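Side-chain contacts in amino acid amide racemase (Ochrobactrum anthropi, PDB 6GIO), which belongs to the class-III aminotransferase family of fold-type I pyridoxal-5'-phosphate proteins and holds that ligand in its pocket: residues S24-I29 with L36-G41; K374-G379 with A384-V389. All coordinates share one frame; numbering follows the deposited sequence.

Overall arrangement
Contact 1 joins the open ends of hairpin strands 28-32 and 35-38, the former outermost within this chain in a mixed sheet, while contact 2 packs helix 369-382 against strand 384-389 further into that sheet. Strand 43-46 lies between them, pairing with 35-38 on one side and 384-389 on the other. The two centres are 14 Å apart, yet the contacts touch directly: Pro25 CG lies 3.8 Å from Tyr377 CE1, and Leu26 CD2 3.9 Å from Ala385 CB. Both also pack on Tyr82 of the second subunit. Neither contributes a residue to the ligand pocket; in contact 2 the Thr387 side chain is about 11 Å from a bound pyridoxal-5'-phosphate.

Contact 1 (S24-I29 with L36-G41); sequences SPLSLI and LIEEGG
The carboxylate of Glu38 presents one face to Leu26: CD1 of the leucine sits almost squarely above the plane, 3.8 Å from Glu38 CD and about as far from both oxygens. OE1 forms a salt bridge with Arg42 and OE2 a hydrogen bond with the Tyr380 hydroxyl, so polar partners take the oxygens while a methyl takes the face. With CG anti to the backbone N (chi1 -180°), Glu38 carries its carboxylate out beside Leu26; its CB, placed by the backbone, lies 3.7 Å from Leu26 CD1. Further along, Leu28 CD2 packs on Leu36 CB at 3.6 Å, and this buried leucine, like Leu26, also meets Tyr82 of the second subunit. The beta branch of Ile29 lets it meet two neighbours separately, CG1 against Ile37 CG2 at 3.9 Å and CG2 across Glu39, 3.9 Å from its CB.

Two backbone bonds frame the antiparallel, non-hydrogen-bonded pair Leu28-Glu38: Ile29 N gives to Ile37 O at 2.9 Å, and Glu39 N to Ser27 O at 3.0 Å. The Leu28 backbone bonds to the second subunit. Before the strand, Ser24 OG accepts from Leu26 N in an ST turn, and the Ser27 hydroxyl donates to Pro25 O at 2.8 Å, so both serines bond to nearby backbone. Beyond the pair, Glu38 to Gly41 form a type II turn, whose third position, with its positive phi, suits Gly40. Glu39, its chain extended, sends OE1 to the backbone N of Leu7. With an arginine and a tyrosine hydroxyl at its oxygens, Glu38 is probably ionised, and the contact thereby combines an apolar seam with a salt bridge to nearby Arg42 and a hydrogen bond to Tyr380 of helix 369-382.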
# COMPACT_ATOMS: atom_id res chain seq x y z
N SER C 24 18.19 -8.05 -14.08
CA SER C 24 19.33 -7.51 -14.83
C SER C 24 19.96 -6.41 -14.02
O SER C 24 19.37 -5.98 -13.03
CB SER C 24 18.91 -6.98 -16.22
OG SER C 24 18.46 -5.62 -16.18
N PRO C 25 21.16 -5.94 -14.44
CA PRO C 25 21.77 -4.80 -13.72
C PRO C 25 21.11 -3.41 -13.92
O PRO C 25 21.57 -2.44 -13.32
CB PRO C 25 23.21 -4.74 -14.30
CG PRO C 25 23.40 -6.01 -15.09
CD PRO C 25 22.01 -6.46 -15.52
N LEU C 26 20.09 -3.32 -14.77
CA LEU C 26 19.52 -2.03 -15.14
C LEU C 26 19.14 -1.21 -13.89
O LEU C 26 18.38 -1.66 -13.04
CB LEU C 26 18.30 -2.22 -16.02
CG LEU C 26 17.57 -0.96 -16.53
CD1 LEU C 26 18.54 -0.07 -17.32
CD2 LEU C 26 16.35 -1.36 -17.34
N SER C 27 19.71 -0.02 -13.82
CA SER C 27 19.60 0.90 -12.69
C SER C 27 19.30 2.25 -13.33
O SER C 27 20.01 2.68 -14.24
CB SER C 27 20.92 0.89 -11.88
OG SER C 27 21.16 -0.45 -11.45
N LEU C 28 18.23 2.90 -12.86
CA LEU C 28 17.57 3.99 -13.61
C LEU C 28 17.74 5.39 -13.07
O LEU C 28 17.67 5.63 -11.88
CB LEU C 28 16.05 3.71 -13.72
CG LEU C 28 15.62 2.40 -14.39
CD1 LEU C 28 14.10 2.19 -14.25
CD2 LEU C 28 16.05 2.36 -15.85
N ILE C 29 17.92 6.35 -13.97
CA ILE C 29 17.88 7.78 -13.61
C ILE C 29 16.73 8.55 -14.27
O ILE C 29 16.45 9.70 -13.90
CB ILE C 29 19.21 8.49 -13.95
CG1 ILE C 29 19.45 8.50 -15.45
CG2 ILE C 29 20.36 7.83 -13.21
CD1 ILE C 29 20.63 9.38 -15.85
N LEU C 36 13.50 3.68 -21.01
CA LEU C 36 14.00 3.94 -19.68
C LEU C 36 15.46 4.35 -19.79
O LEU C 36 16.19 3.83 -20.64
CB LEU C 36 13.89 2.71 -18.77
CG LEU C 36 12.43 2.37 -18.41
CD1 LEU C 36 12.36 0.99 -17.78
CD2 LEU C 36 11.80 3.43 -17.50
N ILE C 37 15.89 5.29 -18.93
CA ILE C 37 17.27 5.79 -19.02
C ILE C 37 18.13 5.21 -17.92
O ILE C 37 17.90 5.43 -16.74
CB ILE C 37 17.34 7.34 -18.93
CG1 ILE C 37 16.26 7.98 -19.78
CG2 ILE C 37 18.75 7.82 -19.27
CD1 ILE C 37 16.27 7.63 -21.24
N GLU C 38 19.12 4.44 -18.32
CA GLU C 38 20.07 3.87 -17.38
C GLU C 38 21.01 4.95 -16.92
O GLU C 38 21.27 5.90 -17.66
CB GLU C 38 20.85 2.74 -18.05
CG GLU C 38 21.88 2.05 -17.16
CD GLU C 38 22.25 0.63 -17.61
OE1 GLU C 38 22.27 0.35 -18.83
OE2 GLU C 38 22.51 -0.21 -16.70
N GLU C 39 21.50 4.83 -15.70
CA GLU C 39 22.62 5.65 -15.26
C GLU C 39 23.74 5.59 -16.32
O GLU C 39 24.02 4.53 -16.89
CB GLU C 39 23.11 5.19 -13.90
CG GLU C 39 24.19 6.11 -13.29
CD GLU C 39 24.67 5.61 -11.94
OE1 GLU C 39 25.05 4.41 -11.84
OE2 GLU C 39 24.66 6.41 -10.98
N GLY C 40 24.38 6.72 -16.59
CA GLY C 40 25.31 6.82 -17.71
C GLY C 40 24.60 7.29 -18.99
O GLY C 40 25.23 7.76 -19.90
N GLY C 41 23.27 7.17 -19.07
CA GLY C 41 22.54 7.77 -20.17
C GLY C 41 21.99 6.84 -21.23
O GLY C 41 21.21 7.28 -22.08

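Contact 2 (K374-G379 with A384-V389); sequences KIIYRG and AAFTYV
A chi1 of 50° in Phe386 sets CG between the backbone N and the carbonyl carbon and turns the ring toward Ile376, while chi2 of -61° in Ile376 bends CD1 to within 3.3 Å of Phe386 CD2, a tight approach oblique to the ring. The other branch, Ile376 CG2, presses on the carbonyl O of Phe386 at 3.1 Å, and CG1 reaches the edge of the Tyr388 ring in its plane, 3.8 Å from CD2. Lacking a side chain, Gly379 admits the phenyl ring, whose CE1 comes 3.8 Å from its CA. Its carbonyl O accepts from Ala384 N at 2.9 Å, the donor standing above the carbonyl plane. One water bridges the buried backbone, donating to Ile376 O and, at 2.6 Å, to Ala384 O, and accepting from Phe386 N. Isoleucine thus serves three surfaces with three carbons, and small Ala384 fits beside Ile415 of helix 406-424. Phe398 of strand 395-398 meets the Phe386 ring, and Ala385 pairs by backbone with Leu45, so strand 384-389 lies between strands 43-46 and 395-398, with helix 369-382 packed against it and helix 406-424 beside that helix, Val423 on Ile375.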
# COMPACT_ATOMS: atom_id res chain seq x y z
N LYS C 374 19.83 -15.65 -18.80
CA LYS C 374 20.82 -15.19 -19.75
C LYS C 374 20.16 -14.48 -20.89
O LYS C 374 20.72 -13.51 -21.41
CB LYS C 374 21.64 -16.37 -20.31
CG LYS C 374 22.68 -16.86 -19.34
CD LYS C 374 23.49 -17.98 -19.95
CE LYS C 374 24.47 -18.50 -18.92
NZ LYS C 374 25.41 -19.49 -19.52
N ILE C 375 19.00 -14.95 -21.32
CA ILE C 375 18.27 -14.26 -22.38
C ILE C 375 17.87 -12.82 -21.94
O ILE C 375 18.01 -11.86 -22.71
CB ILE C 375 17.05 -15.07 -22.84
CG1 ILE C 375 17.53 -16.36 -23.53
CG2 ILE C 375 16.17 -14.25 -23.77
CD1 ILE C 375 16.46 -17.40 -23.71
N ILE C 376 17.37 -12.67 -20.71
CA ILE C 376 17.04 -11.33 -20.17
C ILE C 376 18.29 -10.43 -20.08
O ILE C 376 18.25 -9.24 -20.42
CB ILE C 376 16.47 -11.41 -18.73
CG1 ILE C 376 15.27 -12.35 -18.63
CG2 ILE C 376 16.07 -10.04 -18.25
CD1 ILE C 376 14.09 -11.96 -19.47
N TYR C 377 19.38 -11.00 -19.56
CA TYR C 377 20.62 -10.24 -19.42
C TYR C 377 21.17 -9.78 -20.77
O TYR C 377 21.59 -8.63 -20.95
CB TYR C 377 21.67 -11.08 -18.74
CG TYR C 377 22.98 -10.37 -18.63
CD1 TYR C 377 23.22 -9.52 -17.58
CD2 TYR C 377 23.97 -10.56 -19.58
CE1 TYR C 377 24.43 -8.86 -17.46
CE2 TYR C 377 25.19 -9.90 -19.47
CZ TYR C 377 25.40 -9.05 -18.41
OH TYR C 377 26.59 -8.39 -18.31
N ARG C 378 21.16 -10.67 -21.74
CA ARG C 378 21.60 -10.28 -23.06
C ARG C 378 20.63 -9.28 -23.70
O ARG C 378 21.07 -8.37 -24.42
CB ARG C 378 21.80 -11.50 -23.94
CG ARG C 378 22.39 -11.22 -25.31
CD ARG C 378 23.78 -10.59 -25.19
NE ARG C 378 24.38 -10.35 -26.49
CZ ARG C 378 25.43 -9.55 -26.69
NH1 ARG C 378 25.98 -8.88 -25.67
NH2 ARG C 378 25.90 -9.38 -27.90
N GLY C 379 19.33 -9.45 -23.46
CA GLY C 379 18.34 -8.43 -23.87
C GLY C 379 18.68 -7.03 -23.37
O GLY C 379 18.68 -6.04 -24.11
N ALA C 384 16.98 -3.76 -24.44
CA ALA C 384 15.58 -4.03 -24.06
C ALA C 384 15.47 -4.60 -22.65
O ALA C 384 16.28 -5.47 -22.25
CB ALA C 384 14.92 -4.96 -25.04
N ALA C 385 14.47 -4.11 -21.92
CA ALA C 385 14.20 -4.55 -20.56
C ALA C 385 12.98 -5.48 -20.52
O ALA C 385 11.84 -5.06 -20.85
CB ALA C 385 13.98 -3.36 -19.63
N PHE C 386 13.19 -6.72 -20.08
CA PHE C 386 12.03 -7.62 -19.89
C PHE C 386 12.31 -8.58 -18.76
O PHE C 386 13.36 -8.48 -18.11
CB PHE C 386 11.57 -8.30 -21.20
CG PHE C 386 12.68 -8.97 -21.98
CD1 PHE C 386 13.57 -8.21 -22.76
CD2 PHE C 386 12.81 -10.35 -22.00
CE1 PHE C 386 14.59 -8.81 -23.48
CE2 PHE C 386 13.83 -10.97 -22.72
CZ PHE C 386 14.73 -10.20 -23.45
N THR C 387 11.36 -9.49 -18.50
CA THR C 387 11.43 -10.36 -17.32
C THR C 387 11.01 -11.76 -17.68
O THR C 387 10.68 -12.01 -18.82
CB THR C 387 10.52 -9.85 -16.19
OG1 THR C 387 9.16 -9.88 -16.63
CG2 THR C 387 10.88 -8.43 -15.83
N TYR C 388 11.04 -12.67 -16.71
CA TYR C 388 10.33 -13.94 -16.88
C TYR C 388 9.40 -14.29 -15.73
O TYR C 388 9.55 -13.83 -14.59
CB TYR C 388 11.30 -15.09 -17.10
CG TYR C 388 12.31 -15.27 -16.01
CD1 TYR C 388 12.03 -15.99 -14.86
CD2 TYR C 388 13.58 -14.74 -16.16
CE1 TYR C 388 13.00 -16.17 -13.88
CE2 TYR C 388 14.54 -14.91 -15.20
CZ TYR C 388 14.26 -15.62 -14.07
OH TYR C 388 15.28 -15.75 -13.16
N VAL C 389 8.43 -15.13 -16.05
CA VAL C 389 7.46 -15.59 -15.09
C VAL C 389 7.31 -17.08 -15.23
O VAL C 389 8.09 -17.73 -15.95
CB VAL C 389 6.11 -14.86 -15.28
CG1 VAL C 389 6.31 -13.37 -15.02
CG2 VAL C 389 5.51 -15.12 -16.66
O HOH W 1 16.30 -7.14 -20.20